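Local coordinates for aldehyde dehydrogenase family protein (Pseudomonas syringae pv. tomato, PDB 5IUV), which probably oxidises indole-3-acetaldehyde to the auxin indole-3-acetic acid using NAD+, as a tetrameric member of the aldehyde dehydrogenase family, at residues Ala125-Trp130 with Gly461-Pro466; Arg263-Ala268 with Phe484-Glu489; Gln348-Val353 with Thr381-Thr386. All blocks are in the same frame, centred on the assembly; numbering follows the deposited sequence.

Contact 1: Ala125-Trp130 with Gly461-Pro466; sequences ARALSW and GDMTAP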
loop_
_atom_site.group_PDB
_atom_site.type_symbol
_atom_site.label_atom_id
_atom_site.label_comp_id
_atom_site.label_asym_id
_atom_site.label_seq_id
_atom_site.Cartn_x
_atom_site.Cartn_y
_atom_site.Cartn_z
ATOM N N ALA A 125 16.797 19.014 9.881
ATOM C CA ALA A 125 15.464 19.509 10.195
ATOM C C ALA A 125 14.418 18.818 9.326
ATOM O O ALA A 125 13.363 18.405 9.806
ATOM C CB ALA A 125 15.403 21.018 10.015
ATOM N N ARG A 126 14.740 18.675 8.048
ATOM C CA ARG A 126 13.846 18.076 7.073
ATOM C C ARG A 126 13.558 16.608 7.396
ATOM O O ARG A 126 12.447 16.134 7.191
ATOM C CB ARG A 126 14.460 18.220 5.674
ATOM C CG ARG A 126 13.589 17.785 4.522
ATOM C CD ARG A 126 14.319 17.996 3.187
ATOM N NE ARG A 126 14.834 19.359 3.051
ATOM C CZ ARG A 126 16.121 19.668 2.904
ATOM N NH1 ARG A 126 17.037 18.710 2.861
ATOM N NH2 ARG A 126 16.492 20.938 2.790
ATOM N N ALA A 127 14.552 15.888 7.908
ATOM C CA ALA A 127 14.325 14.498 8.276
ATOM C C ALA A 127 13.365 14.408 9.455
ATOM O O ALA A 127 12.535 13.508 9.506
ATOM C CB ALA A 127 15.650 13.793 8.605
ATOM N N LEU A 128 13.479 15.341 10.400
ATOM C CA LEU A 128 12.603 15.354 11.569
ATOM C C LEU A 128 11.167 15.727 11.203
ATOM O O LEU A 128 10.219 15.078 11.642
ATOM C CB LEU A 128 13.132 16.326 12.641
ATOM C CG LEU A 128 14.500 16.032 13.270
ATOM C CD1 LEU A 128 14.827 17.009 14.405
ATOM C CD2 LEU A 128 14.556 14.599 13.775
ATOM N N SER A 129 11.001 16.780 10.410
ATOM C CA SER A 129 9.659 17.248 10.082
ATOM C C SER A 129 8.966 16.333 9.077
ATOM O O SER A 129 7.769 16.103 9.179
ATOM C CB SER A 129 9.694 18.689 9.549
ATOM O OG SER A 129 10.547 18.825 8.430
ATOM N N TRP A 130 9.706 15.827 8.097
ATOM C CA TRP A 130 9.103 14.936 7.103
ATOM C C TRP A 130 8.621 13.671 7.801
ATOM O O TRP A 130 7.504 13.215 7.574
ATOM C CB TRP A 130 10.098 14.601 5.984
ATOM C CG TRP A 130 9.525 13.882 4.779
ATOM C CD1 TRP A 130 9.112 14.451 3.603
ATOM C CD2 TRP A 130 9.341 12.469 4.624
ATOM N NE1 TRP A 130 8.676 13.479 2.734
ATOM C CE2 TRP A 130 8.804 12.255 3.336
ATOM C CE3 TRP A 130 9.572 11.364 5.453
ATOM C CZ2 TRP A 130 8.494 10.977 2.856
ATOM C CZ3 TRP A 130 9.264 10.099 4.976
ATOM C CH2 TRP A 130 8.725 9.917 3.690
ATOM N N GLY A 461 17.917 12.069 -5.003
ATOM C CA GLY A 461 16.959 11.629 -4.004
ATOM C C GLY A 461 16.700 12.695 -2.955
ATOM O O GLY A 461 17.459 13.649 -2.825
ATOM N N ASP A 462 15.603 12.544 -2.221
ATOM C CA ASP A 462 15.284 13.437 -1.115
ATOM C C ASP A 462 14.695 12.569 -0.007
ATOM O O ASP A 462 15.004 11.377 0.056
ATOM C CB ASP A 462 14.328 14.547 -1.560
ATOM C CG ASP A 462 13.116 14.018 -2.321
ATOM O OD1 ASP A 462 12.720 12.861 -2.086
ATOM O OD2 ASP A 462 12.544 14.767 -3.144
ATOM N N MET A 463 13.837 13.125 0.846
ATOM C CA MET A 463 13.300 12.323 1.947
ATOM C C MET A 463 12.384 11.186 1.483
ATOM O O MET A 463 12.058 10.297 2.270
ATOM C CB MET A 463 12.552 13.203 2.949
ATOM C CG MET A 463 13.463 13.903 3.962
ATOM S SD MET A 463 14.505 12.774 4.925
ATOM C CE MET A 463 13.288 11.805 5.811
ATOM N N THR A 464 11.972 11.196 0.219
ATOM C CA THR A 464 11.069 10.152 -0.270
ATOM C C THR A 464 11.831 8.912 -0.728
ATOM O O THR A 464 11.221 7.893 -1.038
ATOM C CB THR A 464 10.186 10.637 -1.457
ATOM O OG1 THR A 464 11.004 10.857 -2.611
ATOM C CG2 THR A 464 9.429 11.909 -1.101
ATOM N N ALA A 465 13.157 9.007 -0.763
ATOM C CA ALA A 465 13.998 7.943 -1.312
ATOM C C ALA A 465 14.736 7.164 -0.233
ATOM O O ALA A 465 15.623 7.713 0.414
ATOM C CB ALA A 465 15.009 8.523 -2.295
ATOM N N PRO A 466 14.394 5.872 -0.066
ATOM C CA PRO A 466 15.099 4.997 0.879
ATOM C C PRO A 466 16.577 4.964 0.545
ATOM O O PRO A 466 16.933 4.967 -0.627
ATOM C CB PRO A 466 14.470 3.614 0.649
ATOM C CG PRO A 466 13.243 3.853 -0.126
ATOM C CD PRO A 466 13.373 5.149 -0.844
#

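Contact 2: Arg263-Ala268 with Phe484-Glu489; sequences RVWLEA and FDKYTE. With NAD (nicotinamide-adenine-dinucleotide), chain C.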
loop_
_atom_site.group_PDB
_atom_site.type_symbol
_atom_site.label_atom_id
_atom_site.label_comp_id
_atom_site.label_asym_id
_atom_site.label_seq_id
_atom_site.Cartn_x
_atom_site.Cartn_y
_atom_site.Cartn_z
ATOM N N ARG A 263 17.470 -6.267 17.619
ATOM C CA ARG A 263 17.499 -6.016 16.179
ATOM C C ARG A 263 18.698 -5.120 15.851
ATOM O O ARG A 263 19.032 -4.213 16.612
ATOM C CB ARG A 263 16.195 -5.372 15.689
ATOM C CG ARG A 263 14.988 -6.298 15.694
ATOM C CD ARG A 263 14.255 -6.285 17.029
ATOM N NE ARG A 263 13.043 -7.096 16.964
ATOM C CZ ARG A 263 12.968 -8.372 17.341
ATOM N NH1 ARG A 263 14.032 -8.990 17.838
ATOM N NH2 ARG A 263 11.820 -9.027 17.231
ATOM N N VAL A 264 19.351 -5.397 14.730
ATOM C CA VAL A 264 20.532 -4.650 14.315
ATOM C C VAL A 264 20.343 -4.130 12.898
ATOM O O VAL A 264 20.113 -4.909 11.978
ATOM C CB VAL A 264 21.809 -5.525 14.370
ATOM C CG1 VAL A 264 23.020 -4.761 13.847
ATOM C CG2 VAL A 264 22.060 -6.010 15.780
ATOM N N TRP A 265 20.431 -2.816 12.730
ATOM C CA TRP A 265 20.274 -2.199 11.422
ATOM C C TRP A 265 21.505 -1.363 11.120
ATOM O O TRP A 265 21.864 -0.484 11.898
ATOM C CB TRP A 265 19.016 -1.331 11.367
ATOM C CG TRP A 265 17.744 -2.064 11.692
ATOM C CD1 TRP A 265 17.088 -2.080 12.889
ATOM C CD2 TRP A 265 16.982 -2.882 10.805
ATOM N NE1 TRP A 265 15.959 -2.855 12.800
ATOM C CE2 TRP A 265 15.871 -3.361 11.529
ATOM C CE3 TRP A 265 17.123 -3.251 9.464
ATOM C CZ2 TRP A 265 14.913 -4.191 10.958
ATOM C CZ3 TRP A 265 16.176 -4.074 8.903
ATOM C CH2 TRP A 265 15.084 -4.536 9.648
ATOM N N LEU A 266 22.136 -1.632 9.981
ATOM C CA LEU A 266 23.456 -1.083 9.688
ATOM C C LEU A 266 23.494 -0.256 8.411
ATOM O O LEU A 266 22.938 -0.649 7.386
ATOM C CB LEU A 266 24.480 -2.221 9.571
ATOM C CG LEU A 266 24.478 -3.225 10.727
ATOM C CD1 LEU A 266 25.231 -4.505 10.367
ATOM C CD2 LEU A 266 25.067 -2.570 11.964
ATOM N N GLU A 267 24.176 0.882 8.484
ATOM C CA GLU A 267 24.517 1.673 7.312
ATOM C C GLU A 267 26.030 1.833 7.329
ATOM O O GLU A 267 26.565 2.516 8.194
ATOM C CB GLU A 267 23.819 3.034 7.334
ATOM C CG GLU A 267 22.296 2.963 7.381
ATOM C CD GLU A 267 21.660 3.246 6.027
ATOM O OE1 GLU A 267 22.397 3.664 5.106
ATOM O OE2 GLU A 267 20.432 3.060 5.888
ATOM N N ALA A 268 26.724 1.194 6.394
ATOM C CA ALA A 268 28.168 1.078 6.499
ATOM C C ALA A 268 28.882 1.709 5.312
ATOM O O ALA A 268 28.367 2.629 4.686
ATOM C CB ALA A 268 28.568 -0.382 6.648
ATOM N N PHE A 484 10.791 3.772 8.890
ATOM C CA PHE A 484 9.959 3.525 10.064
ATOM C C PHE A 484 9.977 2.063 10.477
ATOM O O PHE A 484 9.877 1.745 11.660
ATOM C CB PHE A 484 8.511 3.966 9.815
ATOM C CG PHE A 484 8.305 5.454 9.899
ATOM C CD1 PHE A 484 8.975 6.312 9.047
ATOM C CD2 PHE A 484 7.424 5.993 10.814
ATOM C CE1 PHE A 484 8.785 7.685 9.130
ATOM C CE2 PHE A 484 7.228 7.360 10.896
ATOM C CZ PHE A 484 7.909 8.202 10.052
ATOM N N ASP A 485 10.125 1.175 9.500
ATOM C CA ASP A 485 10.062 -0.259 9.762
ATOM C C ASP A 485 11.207 -0.756 10.651
ATOM O O ASP A 485 11.104 -1.818 11.252
ATOM C CB ASP A 485 10.046 -1.037 8.441
ATOM C CG ASP A 485 8.752 -0.836 7.658
ATOM O OD1 ASP A 485 7.739 -0.399 8.254
ATOM O OD2 ASP A 485 8.747 -1.122 6.443
ATOM N N LYS A 486 12.287 0.012 10.752
ATOM C CA LYS A 486 13.398 -0.375 11.618
ATOM C C LYS A 486 13.085 -0.167 13.100
ATOM O O LYS A 486 13.797 -0.675 13.964
ATOM C CB LYS A 486 14.663 0.406 11.257
ATOM C CG LYS A 486 15.133 0.184 9.836
ATOM C CD LYS A 486 16.536 0.722 9.627
ATOM C CE LYS A 486 16.596 2.218 9.827
ATOM N NZ LYS A 486 17.832 2.737 9.160
ATOM N N TYR A 487 12.025 0.581 13.385
ATOM C CA TYR A 487 11.744 1.007 14.754
ATOM C C TYR A 487 10.424 0.452 15.270
ATOM O O TYR A 487 9.955 0.836 16.340
ATOM C CB TYR A 487 11.759 2.537 14.831
ATOM C CG TYR A 487 13.056 3.099 14.300
ATOM C CD1 TYR A 487 14.232 2.975 15.029
ATOM C CD2 TYR A 487 13.118 3.691 13.048
ATOM C CE1 TYR A 487 15.430 3.468 14.542
ATOM C CE2 TYR A 487 14.302 4.184 12.550
ATOM C CZ TYR A 487 15.461 4.068 13.299
ATOM O OH TYR A 487 16.654 4.555 12.799
ATOM N N THR A 488 9.833 -0.466 14.508
ATOM C CA THR A 488 8.571 -1.065 14.914
ATOM C C THR A 488 8.555 -2.584 14.767
ATOM O O THR A 488 9.419 -3.172 14.111
ATOM C CB THR A 488 7.380 -0.482 14.112
ATOM O OG1 THR A 488 7.582 -0.700 12.715
ATOM C CG2 THR A 488 7.232 1.011 14.360
ATOM N N GLU A 489 7.565 -3.207 15.402
ATOM C CA GLU A 489 7.333 -4.651 15.322
ATOM C C GLU A 489 5.945 -4.911 14.768
ATOM O O GLU A 489 4.995 -4.233 15.154
ATOM C CB GLU A 489 7.439 -5.316 16.701
ATOM C CG GLU A 489 8.819 -5.347 17.306
ATOM C CD GLU A 489 9.729 -6.357 16.640
ATOM O OE1 GLU A 489 9.225 -7.351 16.072
ATOM O OE2 GLU A 489 10.957 -6.154 16.682
HETATM P PA NAD C . 33.203 3.999 13.005
HETATM O O1A NAD C . 32.765 2.663 12.542
HETATM O O2A NAD C . 34.639 4.048 13.488
HETATM O O5B NAD C . 32.251 4.516 14.154
HETATM C C5B NAD C . 30.894 4.971 13.976
HETATM C C4B NAD C . 30.298 5.134 15.352
HETATM O O4B NAD C . 30.409 3.882 16.064
HETATM C C3B NAD C . 30.915 6.195 16.269
HETATM O O3B NAD C . 29.914 6.823 17.063
HETATM C C2B NAD C . 31.868 5.377 17.143
HETATM O O2B NAD C . 32.131 6.006 18.394
HETATM C C1B NAD C . 31.072 4.084 17.294
HETATM N N9A NAD C . 31.831 2.878 17.613
HETATM C C8A NAD C . 33.152 2.623 17.355
HETATM N N7A NAD C . 33.585 1.487 17.844
HETATM C C5A NAD C . 32.458 0.940 18.450
HETATM C C6A NAD C . 32.238 -0.288 19.109
HETATM N N6A NAD C . 33.195 -1.192 19.344
HETATM N N1A NAD C . 30.982 -0.546 19.544
HETATM C C2A NAD C . 30.029 0.372 19.350
HETATM N N3A NAD C . 30.122 1.566 18.758
HETATM C C4A NAD C . 31.373 1.788 18.315
HETATM O O3 NAD C . 33.041 5.050 11.803
HETATM P PN NAD C . 33.387 6.608 11.632
HETATM O O1N NAD C . 34.854 6.695 11.444
HETATM O O2N NAD C . 32.758 7.365 12.738
HETATM O O5D NAD C . 32.590 6.999 10.303
HETATM C C5D NAD C . 33.112 6.732 8.983
HETATM C C4D NAD C . 32.376 5.541 8.419
HETATM O O4D NAD C . 30.961 5.835 8.361
HETATM C C3D NAD C . 32.757 5.162 6.994
HETATM O O3D NAD C . 32.945 3.753 6.900
HETATM C C2D NAD C . 31.538 5.643 6.198
HETATM O O2D NAD C . 31.265 4.949 4.984
HETATM C C1D NAD C . 30.379 5.383 7.187
HETATM N N1N NAD C . 29.171 6.243 6.836
HETATM C C2N NAD C . 28.046 5.531 6.354
HETATM C C3N NAD C . 26.875 6.215 6.064
HETATM C C7N NAD C . 25.664 5.534 5.478
HETATM O O7N NAD C . 25.753 4.358 5.064
HETATM N N7N NAD C . 24.577 6.250 5.324
HETATM C C4N NAD C . 26.846 7.600 6.236
HETATM C C5N NAD C . 27.974 8.282 6.680
HETATM C C6N NAD C . 29.131 7.581 6.981
HETATM O O HOH W 1 14.093 -3.089 15.116
HETATM O O HOH W 2 20.551 1.895 10.659
HETATM O O HOH W 3 19.667 0.878 8.029
#

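Contact 3: Gln348-Val353 with Thr381-Thr386; sequences QQMNTV and TYVEPT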
loop_
_atom_site.group_PDB
_atom_site.type_symbol
_atom_site.label_atom_id
_atom_site.label_comp_id
_atom_site.label_asym_id
_atom_site.label_seq_id
_atom_site.Cartn_x
_atom_site.Cartn_y
_atom_site.Cartn_z
ATOM N N GLN A 348 44.434 11.730 12.515
ATOM C CA GLN A 348 44.294 10.299 12.265
ATOM C C GLN A 348 43.689 10.027 10.888
ATOM O O GLN A 348 44.199 9.207 10.117
ATOM C CB GLN A 348 43.433 9.661 13.358
ATOM C CG GLN A 348 43.164 8.178 13.175
ATOM C CD GLN A 348 43.263 7.413 14.481
ATOM O OE1 GLN A 348 44.340 7.305 15.066
ATOM N NE2 GLN A 348 42.135 6.886 14.950
ATOM N N GLN A 349 42.605 10.733 10.582
ATOM C CA GLN A 349 41.939 10.586 9.294
ATOM C C GLN A 349 42.848 11.035 8.159
ATOM O O GLN A 349 42.958 10.357 7.138
ATOM C CB GLN A 349 40.635 11.383 9.267
ATOM C CG GLN A 349 39.837 11.204 7.989
ATOM C CD GLN A 349 39.424 9.761 7.768
ATOM O OE1 GLN A 349 39.003 9.074 8.701
ATOM N NE2 GLN A 349 39.556 9.290 6.536
ATOM N N MET A 350 43.495 12.180 8.344
ATOM C CA MET A 350 44.377 12.731 7.326
ATOM C C MET A 350 45.527 11.783 6.999
ATOM O O MET A 350 45.923 11.647 5.839
ATOM C CB MET A 350 44.938 14.080 7.768
ATOM C CG MET A 350 45.768 14.769 6.694
ATOM S SD MET A 350 46.716 16.152 7.350
ATOM C CE MET A 350 47.874 15.287 8.409
ATOM N N ASN A 351 46.059 11.128 8.022
ATOM C CA ASN A 351 47.168 10.209 7.814
ATOM C C ASN A 351 46.723 8.942 7.091
ATOM O O ASN A 351 47.485 8.372 6.309
ATOM C CB ASN A 351 47.839 9.873 9.148
ATOM C CG ASN A 351 48.762 10.985 9.621
ATOM O OD1 ASN A 351 49.147 11.851 8.834
ATOM N ND2 ASN A 351 49.124 10.964 10.902
ATOM N N THR A 352 45.489 8.512 7.339
ATOM C CA THR A 352 44.904 7.412 6.580
ATOM C C THR A 352 44.796 7.783 5.102
ATOM O O THR A 352 45.166 7.001 4.227
ATOM C CB THR A 352 43.501 7.033 7.098
ATOM O OG1 THR A 352 43.579 6.670 8.478
ATOM C CG2 THR A 352 42.937 5.863 6.311
ATOM N N VAL A 353 44.282 8.979 4.836
ATOM C CA VAL A 353 44.092 9.445 3.465
ATOM C C VAL A 353 45.430 9.540 2.736
ATOM O O VAL A 353 45.557 9.097 1.593
ATOM C CB VAL A 353 43.378 10.815 3.431
ATOM C CG1 VAL A 353 43.309 11.352 2.010
ATOM C CG2 VAL A 353 41.985 10.701 4.034
ATOM N N THR A 381 44.134 20.338 9.486
ATOM C CA THR A 381 44.405 19.197 8.617
ATOM C C THR A 381 43.657 19.308 7.285
ATOM O O THR A 381 42.435 19.162 7.238
ATOM C CB THR A 381 44.021 17.868 9.311
ATOM O OG1 THR A 381 42.729 18.001 9.914
ATOM C CG2 THR A 381 45.030 17.523 10.395
ATOM N N TYR A 382 44.403 19.558 6.209
ATOM C CA TYR A 382 43.825 19.757 4.883
ATOM C C TYR A 382 44.554 18.939 3.814
ATOM O O TYR A 382 45.784 18.851 3.824
ATOM C CB TYR A 382 43.863 21.237 4.492
ATOM C CG TYR A 382 43.192 22.171 5.475
ATOM C CD1 TYR A 382 43.890 22.686 6.560
ATOM C CD2 TYR A 382 41.865 22.547 5.310
ATOM C CE1 TYR A 382 43.283 23.544 7.458
ATOM C CE2 TYR A 382 41.249 23.404 6.203
ATOM C CZ TYR A 382 41.963 23.901 7.273
ATOM O OH TYR A 382 41.355 24.753 8.164
ATOM N N VAL A 383 43.794 18.363 2.885
ATOM C CA VAL A 383 44.365 17.598 1.775
ATOM C C VAL A 383 43.737 18.027 0.445
ATOM O O VAL A 383 42.529 18.246 0.363
ATOM C CB VAL A 383 44.167 16.072 1.973
ATOM C CG1 VAL A 383 44.625 15.292 0.743
ATOM C CG2 VAL A 383 44.915 15.589 3.204
ATOM N N GLU A 384 44.564 18.157 -0.589
ATOM C CA GLU A 384 44.077 18.460 -1.932
ATOM C C GLU A 384 43.177 17.359 -2.463
ATOM O O GLU A 384 43.484 16.179 -2.291
ATOM C CB GLU A 384 45.240 18.641 -2.905
ATOM C CG GLU A 384 46.197 19.755 -2.569
ATOM C CD GLU A 384 47.446 19.695 -3.426
ATOM O OE1 GLU A 384 47.873 18.570 -3.772
ATOM O OE2 GLU A 384 47.996 20.765 -3.757
ATOM N N PRO A 385 42.062 17.737 -3.110
ATOM C CA PRO A 385 41.317 16.757 -3.904
ATOM C C PRO A 385 42.251 16.106 -4.918
ATOM O O PRO A 385 43.001 16.813 -5.594
ATOM C CB PRO A 385 40.238 17.601 -4.582
ATOM C CG PRO A 385 40.004 18.726 -3.609
ATOM C CD PRO A 385 41.369 19.035 -3.045
ATOM N N THR A 386 42.214 14.780 -5.004
ATOM C CA THR A 386 43.252 14.011 -5.691
ATOM C C THR A 386 42.655 13.026 -6.691
ATOM O O THR A 386 41.608 12.434 -6.433
ATOM C CB THR A 386 44.121 13.256 -4.656
ATOM O OG1 THR A 386 44.753 14.208 -3.787
ATOM C CG2 THR A 386 45.187 12.397 -5.326
#

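Contact 1: Ala125-Trp130 with Gly461-Pro466
M463 reaches from a turn in G461-P466 to the helix A125-W130, where R126, A127 and W130 meet it. The CB of M463 sits over the face of the W130 indole, 3.6 Å from the centroid of the five-membered ring and only 8° off its normal, a CH-pi contact. One bond further, M463 CG is 3.9 Å from R126 CG, the aliphatic part of a side chain whose charged end leads away from the methionine. The methionine then folds back at chi2 (-57°) and chi3 (-63°). That compact shape brings the sulfur down on the helix backbone, with M463 SD 3.8 Å from A127 CA; the small methyl of A127 lets it come so near. The terminal CE returns to the indole, 3.8 Å from W130 CE3, so methionine touches the ring with both ends of its side chain. An unbranched, flexible residue suits this path.

The turn is stiffened from within: D462 OD1 accepts from T464 N at 2.9 Å, an Asx turn, and from T464 OG1 at 2.7 Å on its syn side. T464 also brings its methyl to the indole, CG2 lying 4.2 Å from W130 CZ2. K137 of a third subunit makes a cation-pi contact with W130. The result is an Asx-stabilised type I beta turn whose second residue plugs into a helix face. D459, seen to bind indole-acetate in this protein, lies earlier in the same loop, its side chain about 10 Å from that of R126, and the turn probably lies near the substrate region.

Contact 2: Arg263-Ala268 with Phe484-Glu489
The tightest packing joins W265 to K486, whose methylene chain lies over one face of the indole. K486 CB is 3.8 Å above the centroid of the five-membered ring, a CH-pi contact, and K486 CD reaches W265 CB at 3.7 Å. Lysine suits the place because its long apolar stem can cover a ring while its amine goes on to polar company. At the start of strand 263-267, the R263 guanidinium forms a salt bridge with the E489 carboxylate, the two planes turned 51° apart. The modelled NE to OE2 separation is too short to be taken literally, whereas R263 NH2 to E489 OE1, at 3.3 Å, is weak but almost straight (176°). A second subunit adds partners to both groups: its R477 forms a salt bridge with E489, and its K471 O accepts from R263 NH1.

Water fills the looser part. One molecule lies in the plane of the indole at its edge, accepting from W265 NE1 at 3.0 Å and donating to K486 O. Near the active site the direct approach stops short, K486 NZ standing 4.2 Å from E267 OE2; a water that accepts from NZ at 2.8 Å and donates to OE2 links the two. K486 NZ has its main partner in D478. E267, the predicted active-site glutamate, turns its other oxygen, OE1, to the NAD carboxamide, where N7N gives a weak bond at 3.4 Å.

Alternation along the strand divides these roles: R263, W265 and E267 point toward F484-E489, while V264 and L266 pack on helix 246-258. Strands 239-243 (parallel) and 474-475 (antiparallel) pair with strand 263-267, and Y487 and E267 both touch helix 170-183.

Contact 3: Gln348-Val353 with Thr381-Thr386
M350 and V353 of the helix meet T381, just before a weakly bonded strand, and V383 within it, and everything that crosses between the segments is apolar. M350 carries most of it. Its CG, anti to the backbone N (chi1 -175°), comes to lie 3.7 Å from V383 CG2. The sulfur comes next, with M350 SD 3.7 Å from T381 CG2, and a bend at chi3 carries the methyl on beside the same threonine. One helical turn along, V353 CG1 faces V383 CG1 at a looser 4.3 Å. Spacing explains the choice of residues: M350 and V353 are three apart on the helix, T381 and V383 two apart on an extended chain, so each pair presents itself on one side.

Hydrogen bonds run within the segments or to their own neighbours. T381 offers its methyl to M350 while its hydroxyl bonds to L344 O, a division of labour that makes threonine fit a buried site. On the helix, Q348 O accepts from T352 N at 3.1 Å and from T352 OG1 at 3.1 Å, the two arriving from opposite faces of the carbonyl plane. T386 OG1 donates to E384 O at 2.8 Å from above that carbonyl's plane.

E384 forms a salt bridge with K372.

This is helix-on-sheet packing of an alpha/beta domain: helix 347-362 lies against strand 382-389, which runs parallel to 406-412 in the sheet of what is, by family resemblance, the catalytic domain. The same helix carries Q349, seen to bind NADH in this protein.

In the fold
All three contacts are largely buried, yet they differ in company. Contacts 1 and 2, their centres about 17 Å apart, both touch the second subunit and both concern loop or strand segments late in the chain returning to earlier elements. Contact 3 lies on the opposite side of the chain's centre, about 31 Å from contact 1 and 32 Å from contact 2 between centres, and meets no other subunit. Chemistry follows place: contact 3 joins its segments by apolar packing, largely of a methionine, contact 1 adds an aromatic face and meets a second and a third subunit, and contact 2, next to NAD, combines an aromatic face with one salt bridge and bridging waters. Contact 2 belongs to the sheet containing 239-243, contact 3 to the other one.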